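Local coordinates for protein esterase (Thermotoga maritima, PDB 3DOH) that is a thermostable esterase, probably cleaving carboxylic ester bonds with an alpha/beta-hydrolase domain that is joined to an immunoglobulin-like domain, at residues S55-V61 with L83-D89; Q42-K48 with D109-L115. All blocks are in the same frame, centred on the assembly; numbering follows the deposited sequence.

Contact 1 of 2, residues S55-V61 with L83-D89; sequences SRTITKV and LELSTED. With SO4 (sulfate ion), chain E.
Arg56 and Asp89 illustrate how one ion pair can fasten a turn to the strand beside it. Charge comes first: Arg56 NE donates to Asp89 OD2 over 2.6 Å in an almost straight bond, lying in the guanidinium plane and using the anti lone pair of the oxygen, with guanidinium and carboxylate planes nearly perpendicular. The same OD2 is met on its syn side by the backbone, Thr57 N at 2.8 Å, so two donors grip this one oxygen. The arginine reaches this place because its chain folds at chi2 (-57°) and again at chi3 (-54°), which also brings NH2 above the carbonyl plane of Ser86, 2.7 Å from its O, and lays one guanidinium face over the Leu85 side chain. Its remaining nitrogen, NH1, donates to Val22 O on strand 19-29, which flanks strand 80-85 on its far side.

Backbone bonds continue the join. Ser86 N donates to Thr57 O at 2.8 Å; further along, Glu84 offers its O to Thr59 N (2.8 Å) and its N to Lys60 O (3.0 Å).

Apolar contacts occupy the face of Ile58, Val61, Leu83 and Leu85. Ile58 CG1 lies alongside Leu85 CD2 at 3.7 Å, and Val61 CG2 rests equally close to Leu83 CD2. Lys60, on the other face, packs on Glu352 of a second subunit. At the start of the segment Ser55 N donates to O1 of a sulfate, probably from the crystallisation liquor, at 3.0 Å, and Ser55 OG is hydrogen-bonded to Lys46 NZ.

Two residues, Thr59 and Lys60, thus stand opposite the single Glu84, between the pairs Ile58-Leu85 and Val61-Leu83: a beta bulge in antiparallel strands of the immunoglobulin-like domain, followed by a type I turn from Ser86 to Asp89.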
loop_
_atom_site.group_PDB
_atom_site.type_symbol
_atom_site.label_atom_id
_atom_site.label_comp_id
_atom_site.label_asym_id
_atom_site.label_seq_id
_atom_site.Cartn_x
_atom_site.Cartn_y
_atom_site.Cartn_z
ATOM N N SER A 55 13.046 -19.245 -3.175
ATOM C CA SER A 55 14.129 -18.322 -3.590
ATOM C C SER A 55 14.721 -17.606 -2.406
ATOM O O SER A 55 14.023 -17.277 -1.440
ATOM C CB SER A 55 13.675 -17.221 -4.554
ATOM O OG SER A 55 12.791 -17.679 -5.542
ATOM N N ARG A 56 16.021 -17.367 -2.502
ATOM C CA ARG A 56 16.690 -16.413 -1.637
ATOM C C ARG A 56 16.750 -15.168 -2.466
ATOM O O ARG A 56 16.988 -15.237 -3.693
ATOM C CB ARG A 56 18.089 -16.903 -1.250
ATOM C CG ARG A 56 18.079 -18.061 -0.239
ATOM C CD ARG A 56 17.317 -17.683 1.029
ATOM N NE ARG A 56 17.848 -16.445 1.605
ATOM C CZ ARG A 56 18.944 -16.366 2.365
ATOM N NH1 ARG A 56 19.647 -17.466 2.662
ATOM N NH2 ARG A 56 19.346 -15.171 2.830
ATOM N N THR A 57 16.511 -14.029 -1.835
ATOM C CA THR A 57 16.574 -12.820 -2.598
ATOM C C THR A 57 17.972 -12.221 -2.609
ATOM O O THR A 57 18.499 -11.857 -1.552
ATOM C CB THR A 57 15.487 -11.786 -2.263
ATOM O OG1 THR A 57 16.119 -10.528 -2.094
ATOM C CG2 THR A 57 14.627 -12.124 -1.054
ATOM N N ILE A 58 18.570 -12.159 -3.817
ATOM C CA ILE A 58 19.928 -11.612 -4.037
ATOM C C ILE A 58 19.918 -10.075 -3.977
ATOM O O ILE A 58 19.349 -9.432 -4.825
ATOM C CB ILE A 58 20.530 -12.105 -5.388
ATOM C CG1 ILE A 58 20.552 -13.630 -5.439
ATOM C CG2 ILE A 58 21.939 -11.655 -5.520
ATOM C CD1 ILE A 58 20.371 -14.243 -6.840
ATOM N N THR A 59 20.543 -9.477 -2.976
ATOM C CA THR A 59 20.424 -8.025 -2.813
ATOM C C THR A 59 21.530 -7.177 -3.500
ATOM O O THR A 59 21.266 -6.040 -3.904
ATOM C CB THR A 59 20.319 -7.629 -1.329
ATOM O OG1 THR A 59 21.370 -8.269 -0.600
ATOM C CG2 THR A 59 19.018 -8.091 -0.756
ATOM N N LYS A 60 22.757 -7.706 -3.592
ATOM C CA LYS A 60 23.827 -7.074 -4.394
ATOM C C LYS A 60 24.695 -8.174 -5.023
ATOM O O LYS A 60 24.846 -9.228 -4.419
ATOM C CB LYS A 60 24.735 -6.137 -3.557
ATOM C CG LYS A 60 24.140 -5.450 -2.282
ATOM C CD LYS A 60 23.259 -4.186 -2.543
ATOM C CE LYS A 60 23.455 -3.098 -1.453
ATOM N NZ LYS A 60 23.821 -3.626 -0.056
ATOM N N VAL A 61 25.240 -7.947 -6.223
ATOM C CA VAL A 61 26.336 -8.789 -6.781
ATOM C C VAL A 61 27.651 -8.011 -6.900
ATOM O O VAL A 61 27.637 -6.842 -7.273
ATOM C CB VAL A 61 26.029 -9.362 -8.193
ATOM C CG1 VAL A 61 27.120 -10.349 -8.602
ATOM C CG2 VAL A 61 24.718 -10.060 -8.226
ATOM N N LEU A 83 27.326 -13.216 -4.306
ATOM C CA LEU A 83 25.916 -12.927 -4.381
ATOM C C LEU A 83 25.478 -12.768 -2.952
ATOM O O LEU A 83 25.459 -13.742 -2.208
ATOM C CB LEU A 83 25.178 -14.138 -4.960
ATOM C CG LEU A 83 25.571 -14.665 -6.341
ATOM C CD1 LEU A 83 24.701 -15.832 -6.648
ATOM C CD2 LEU A 83 25.433 -13.579 -7.402
ATOM N N GLU A 84 25.141 -11.560 -2.538
ATOM C CA GLU A 84 24.690 -11.366 -1.181
ATOM C C GLU A 84 23.188 -11.644 -1.083
ATOM O O GLU A 84 22.431 -11.376 -2.005
ATOM C CB GLU A 84 25.122 -9.973 -0.718
ATOM C CG GLU A 84 24.035 -9.123 -0.098
ATOM C CD GLU A 84 24.532 -8.295 1.073
ATOM O OE1 GLU A 84 25.735 -7.911 1.084
ATOM O OE2 GLU A 84 23.708 -8.062 1.995
ATOM N N LEU A 85 22.748 -12.201 0.031
ATOM C CA LEU A 85 21.338 -12.607 0.187
ATOM C C LEU A 85 20.592 -11.888 1.327
ATOM O O LEU A 85 21.160 -11.633 2.376
ATOM C CB LEU A 85 21.255 -14.127 0.372
ATOM C CG LEU A 85 22.124 -14.943 -0.599
ATOM C CD1 LEU A 85 22.110 -16.372 -0.122
ATOM C CD2 LEU A 85 21.652 -14.843 -2.069
ATOM N N SER A 86 19.317 -11.577 1.127
ATOM C CA SER A 86 18.572 -10.902 2.169
ATOM C C SER A 86 18.565 -11.735 3.397
ATOM O O SER A 86 18.133 -12.862 3.377
ATOM C CB SER A 86 17.108 -10.587 1.794
ATOM O OG SER A 86 16.478 -9.871 2.878
ATOM N N THR A 87 19.016 -11.156 4.486
ATOM C CA THR A 87 18.930 -11.843 5.762
ATOM C C THR A 87 17.506 -11.887 6.305
ATOM O O THR A 87 17.293 -12.446 7.336
ATOM C CB THR A 87 19.924 -11.260 6.791
ATOM O OG1 THR A 87 19.215 -10.937 7.997
ATOM C CG2 THR A 87 20.568 -9.967 6.267
ATOM N N GLU A 88 16.540 -11.315 5.601
ATOM C CA GLU A 88 15.167 -11.244 6.073
ATOM C C GLU A 88 14.328 -12.282 5.363
ATOM O O GLU A 88 13.128 -12.401 5.611
ATOM C CB GLU A 88 14.567 -9.859 5.801
ATOM C CG GLU A 88 14.946 -8.786 6.812
ATOM C CD GLU A 88 16.357 -8.211 6.573
ATOM O OE1 GLU A 88 16.930 -8.447 5.462
ATOM O OE2 GLU A 88 16.894 -7.520 7.492
ATOM N N ASP A 89 14.946 -13.015 4.443
ATOM C CA ASP A 89 14.265 -14.115 3.777
ATOM C C ASP A 89 13.762 -15.115 4.779
ATOM O O ASP A 89 14.442 -15.417 5.752
ATOM C CB ASP A 89 15.214 -14.842 2.846
ATOM C CG ASP A 89 15.427 -14.120 1.571
ATOM O OD1 ASP A 89 14.597 -13.268 1.193
ATOM O OD2 ASP A 89 16.445 -14.403 0.942
HETATM S S SO4 E . 9.532 -18.625 -4.548
HETATM O O1 SO4 E . 10.566 -19.634 -4.778
HETATM O O2 SO4 E . 9.844 -17.384 -5.289
HETATM O O3 SO4 E . 9.451 -18.417 -3.103
HETATM O O4 SO4 E . 8.238 -19.133 -4.968
#

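Contact 2 of 2, residues Q42-K48 with D109-L115; sequences QFSVKVK and DYIVSQL
Val47 sits over one face of the Tyr110 ring, its CB 4.3 Å from the centroid and 23° off the normal, a CH-pi contact across two antiparallel strands, though the exact turn of the valine methyls is doubtful. A chi1 of -88°, with CG anti to the carbonyl carbon, brings the ring there. Val45 comes from another side, its CG1 at the ring edge 3.9 Å from Tyr110 CD2, and the phenol hydroxyl bonds to Arg56 NH1. With Tyr110 cut back to an alanine, Val45 and Val47 would probably face a gap and Arg56 NH1 would lose its hydroxyl partner.

This is the tight half. Phe43, Tyr110 and Val112 meet strand 19-29, and Val45 packs on Leu83 and Leu85 of strand 80-85. Phe43 CE1 lies 3.8 Å from Gln114 CG, the glutamine amide being tied to Val116 O and Tyr29 OH.

The other face is smaller and more polar. Ser44 CB and Ser113 CB approach to 4.1 Å, Ser113 OG being bonded to Thr130 OG1. A water joins Ser44 OG to Ile111 O, donating to the carbonyl at 3.0 Å. Lys46 directs its amine away, to Ser55 OG. A third subunit packs here, its Leu115 against Ser44, Ile111 and Leu115. At the more exposed end Lys48 N still donates to Asp109 O, while the charged ends of the two side chains do not touch.

Between the faces, in the plane of the sheet, runs a regular ladder: Ser44 N to Ser113 O at 2.7 Å and Lys46 N to Ile111 O at 2.9 Å, each answered by the reverse bond, with a nearly straight Leu115 N to Gln42 O bond of 2.7 Å closing one end. Register thus rests on main-chain bonds, while side chains make one face largely apolar, its few polar groups paired, and the other suited to water and a neighbouring subunit.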
loop_
_atom_site.group_PDB
_atom_site.type_symbol
_atom_site.label_atom_id
_atom_site.label_comp_id
_atom_site.label_asym_id
_atom_site.label_seq_id
_atom_site.Cartn_x
_atom_site.Cartn_y
_atom_site.Cartn_z
ATOM N N GLN A 42 20.940 -11.556 -12.838
ATOM C CA GLN A 42 21.647 -12.471 -13.735
ATOM C C GLN A 42 21.838 -13.833 -13.047
ATOM O O GLN A 42 22.372 -14.774 -13.626
ATOM C CB GLN A 42 22.999 -11.917 -14.148
ATOM C CG GLN A 42 23.009 -10.548 -14.839
ATOM C CD GLN A 42 24.434 -10.073 -15.081
ATOM O OE1 GLN A 42 25.246 -10.047 -14.156
ATOM N NE2 GLN A 42 24.756 -9.732 -16.322
ATOM N N PHE A 43 21.386 -13.935 -11.807
ATOM C CA PHE A 43 21.627 -15.131 -11.047
ATOM C C PHE A 43 20.373 -15.552 -10.315
ATOM O O PHE A 43 19.422 -14.791 -10.223
ATOM C CB PHE A 43 22.716 -14.831 -10.040
ATOM C CG PHE A 43 24.030 -14.461 -10.650
ATOM C CD1 PHE A 43 25.015 -15.424 -10.833
ATOM C CD2 PHE A 43 24.300 -13.146 -11.003
ATOM C CE1 PHE A 43 26.249 -15.094 -11.369
ATOM C CE2 PHE A 43 25.529 -12.798 -11.550
ATOM C CZ PHE A 43 26.505 -13.774 -11.729
ATOM N N SER A 44 20.390 -16.750 -9.776
ATOM C CA SER A 44 19.292 -17.223 -8.974
ATOM C C SER A 44 19.847 -18.005 -7.799
ATOM O O SER A 44 20.862 -18.712 -7.940
ATOM C CB SER A 44 18.457 -18.149 -9.801
ATOM O OG SER A 44 17.356 -18.571 -9.053
ATOM N N VAL A 45 19.222 -17.906 -6.635
ATOM C CA VAL A 45 19.675 -18.725 -5.520
ATOM C C VAL A 45 18.469 -19.383 -4.838
ATOM O O VAL A 45 17.473 -18.724 -4.613
ATOM C CB VAL A 45 20.513 -17.878 -4.541
ATOM C CG1 VAL A 45 20.875 -18.663 -3.293
ATOM C CG2 VAL A 45 21.792 -17.388 -5.206
ATOM N N LYS A 46 18.522 -20.678 -4.525
ATOM C CA LYS A 46 17.332 -21.345 -3.920
ATOM C C LYS A 46 17.715 -22.304 -2.830
ATOM O O LYS A 46 18.783 -22.863 -2.904
ATOM C CB LYS A 46 16.494 -22.085 -4.973
ATOM C CG LYS A 46 15.628 -21.157 -5.787
ATOM C CD LYS A 46 15.055 -21.822 -7.025
ATOM C CE LYS A 46 14.262 -20.809 -7.884
ATOM N NZ LYS A 46 13.217 -20.024 -7.093
ATOM N N VAL A 47 16.883 -22.425 -1.804
ATOM C CA VAL A 47 17.078 -23.440 -0.783
ATOM C C VAL A 47 16.076 -24.553 -1.022
ATOM O O VAL A 47 15.019 -24.329 -1.612
ATOM C CB VAL A 47 16.869 -22.866 0.630
ATOM C CG1 VAL A 47 18.092 -23.127 1.495
ATOM C CG2 VAL A 47 16.564 -21.378 0.560
ATOM N N LYS A 48 16.404 -25.752 -0.563
ATOM C CA LYS A 48 15.383 -26.776 -0.395
ATOM C C LYS A 48 14.761 -26.660 0.990
ATOM O O LYS A 48 15.448 -26.421 1.985
ATOM C CB LYS A 48 15.930 -28.177 -0.642
ATOM C CG LYS A 48 14.992 -29.032 -1.528
ATOM C CD LYS A 48 14.967 -30.517 -1.102
ATOM C CE LYS A 48 15.961 -31.402 -1.876
ATOM N NZ LYS A 48 15.300 -32.139 -2.981
ATOM N N ASP A 109 21.096 -27.204 1.702
ATOM C CA ASP A 109 20.734 -27.691 0.416
ATOM C C ASP A 109 20.283 -26.618 -0.615
ATOM O O ASP A 109 19.122 -26.158 -0.633
ATOM C CB ASP A 109 19.624 -28.676 0.640
ATOM C CG ASP A 109 19.819 -29.916 -0.139
ATOM O OD1 ASP A 109 20.080 -29.788 -1.359
ATOM O OD2 ASP A 109 19.734 -31.008 0.473
ATOM N N TYR A 110 21.200 -26.264 -1.506
ATOM C CA TYR A 110 21.046 -25.110 -2.331
ATOM C C TYR A 110 21.313 -25.418 -3.762
ATOM O O TYR A 110 22.153 -26.252 -4.100
ATOM C CB TYR A 110 22.039 -24.052 -1.912
ATOM C CG TYR A 110 21.545 -23.149 -0.834
ATOM C CD1 TYR A 110 21.210 -23.648 0.436
ATOM C CD2 TYR A 110 21.428 -21.777 -1.056
ATOM C CE1 TYR A 110 20.771 -22.788 1.450
ATOM C CE2 TYR A 110 20.990 -20.917 -0.058
ATOM C CZ TYR A 110 20.672 -21.420 1.182
ATOM O OH TYR A 110 20.221 -20.554 2.149
ATOM N N ILE A 111 20.610 -24.706 -4.623
ATOM C CA ILE A 111 20.969 -24.702 -6.009
ATOM C C ILE A 111 21.049 -23.258 -6.454
ATOM O O ILE A 111 20.256 -22.418 -5.997
ATOM C CB ILE A 111 20.044 -25.607 -6.842
ATOM C CG1 ILE A 111 20.291 -25.458 -8.337
ATOM C CG2 ILE A 111 18.597 -25.388 -6.497
ATOM C CD1 ILE A 111 19.576 -26.610 -9.088
ATOM N N VAL A 112 22.043 -22.998 -7.302
ATOM C CA VAL A 112 22.422 -21.694 -7.702
ATOM C C VAL A 112 22.492 -21.665 -9.200
ATOM O O VAL A 112 22.924 -22.651 -9.823
ATOM C CB VAL A 112 23.821 -21.380 -7.183
ATOM C CG1 VAL A 112 24.317 -19.991 -7.671
ATOM C CG2 VAL A 112 23.832 -21.446 -5.693
ATOM N N SER A 113 22.107 -20.527 -9.786
ATOM C CA SER A 113 22.265 -20.339 -11.210
ATOM C C SER A 113 22.794 -19.003 -11.676
ATOM O O SER A 113 22.389 -17.942 -11.201
ATOM C CB SER A 113 20.947 -20.555 -11.902
ATOM O OG SER A 113 20.815 -21.913 -12.173
ATOM N N GLN A 114 23.672 -19.081 -12.661
ATOM C CA GLN A 114 23.910 -17.962 -13.522
ATOM C C GLN A 114 23.017 -18.124 -14.703
ATOM O O GLN A 114 23.142 -19.086 -15.407
ATOM C CB GLN A 114 25.336 -17.956 -13.996
ATOM C CG GLN A 114 25.638 -16.732 -14.764
ATOM C CD GLN A 114 26.767 -16.982 -15.664
ATOM O OE1 GLN A 114 27.788 -17.495 -15.226
ATOM N NE2 GLN A 114 26.603 -16.656 -16.945
ATOM N N LEU A 115 22.136 -17.167 -14.933
ATOM C CA LEU A 115 21.023 -17.361 -15.842
ATOM C C LEU A 115 21.281 -16.904 -17.265
ATOM O O LEU A 115 20.672 -17.408 -18.210
ATOM C CB LEU A 115 19.813 -16.618 -15.313
ATOM C CG LEU A 115 19.318 -17.115 -13.975
ATOM C CD1 LEU A 115 18.329 -16.124 -13.324
ATOM C CD2 LEU A 115 18.695 -18.463 -14.174
HETATM O O HOH W 1 18.357 -21.197 -8.013
#

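Both contacts join antiparallel neighbours in the same strand system of the immunoglobulin-like domain, and contact 1 is nested inside the loop that contact 2 closes. Their centres lie about 11 Å apart, with strands 43-48 and 53-64 as the seam: Arg56 N reaches Val45 O at 2.9 Å in a probable hydrogen bond. Contact 2 is the core member, mostly buried, with regular pairing and a largely apolar inner face. Contact 1 is only partly buried; there a bulge interrupts the pairing, and an ion pair adds to the join at the turn end. Each also touches another subunit, the second for 55-61 with 83-89 and the third for 42-48 with 109-115.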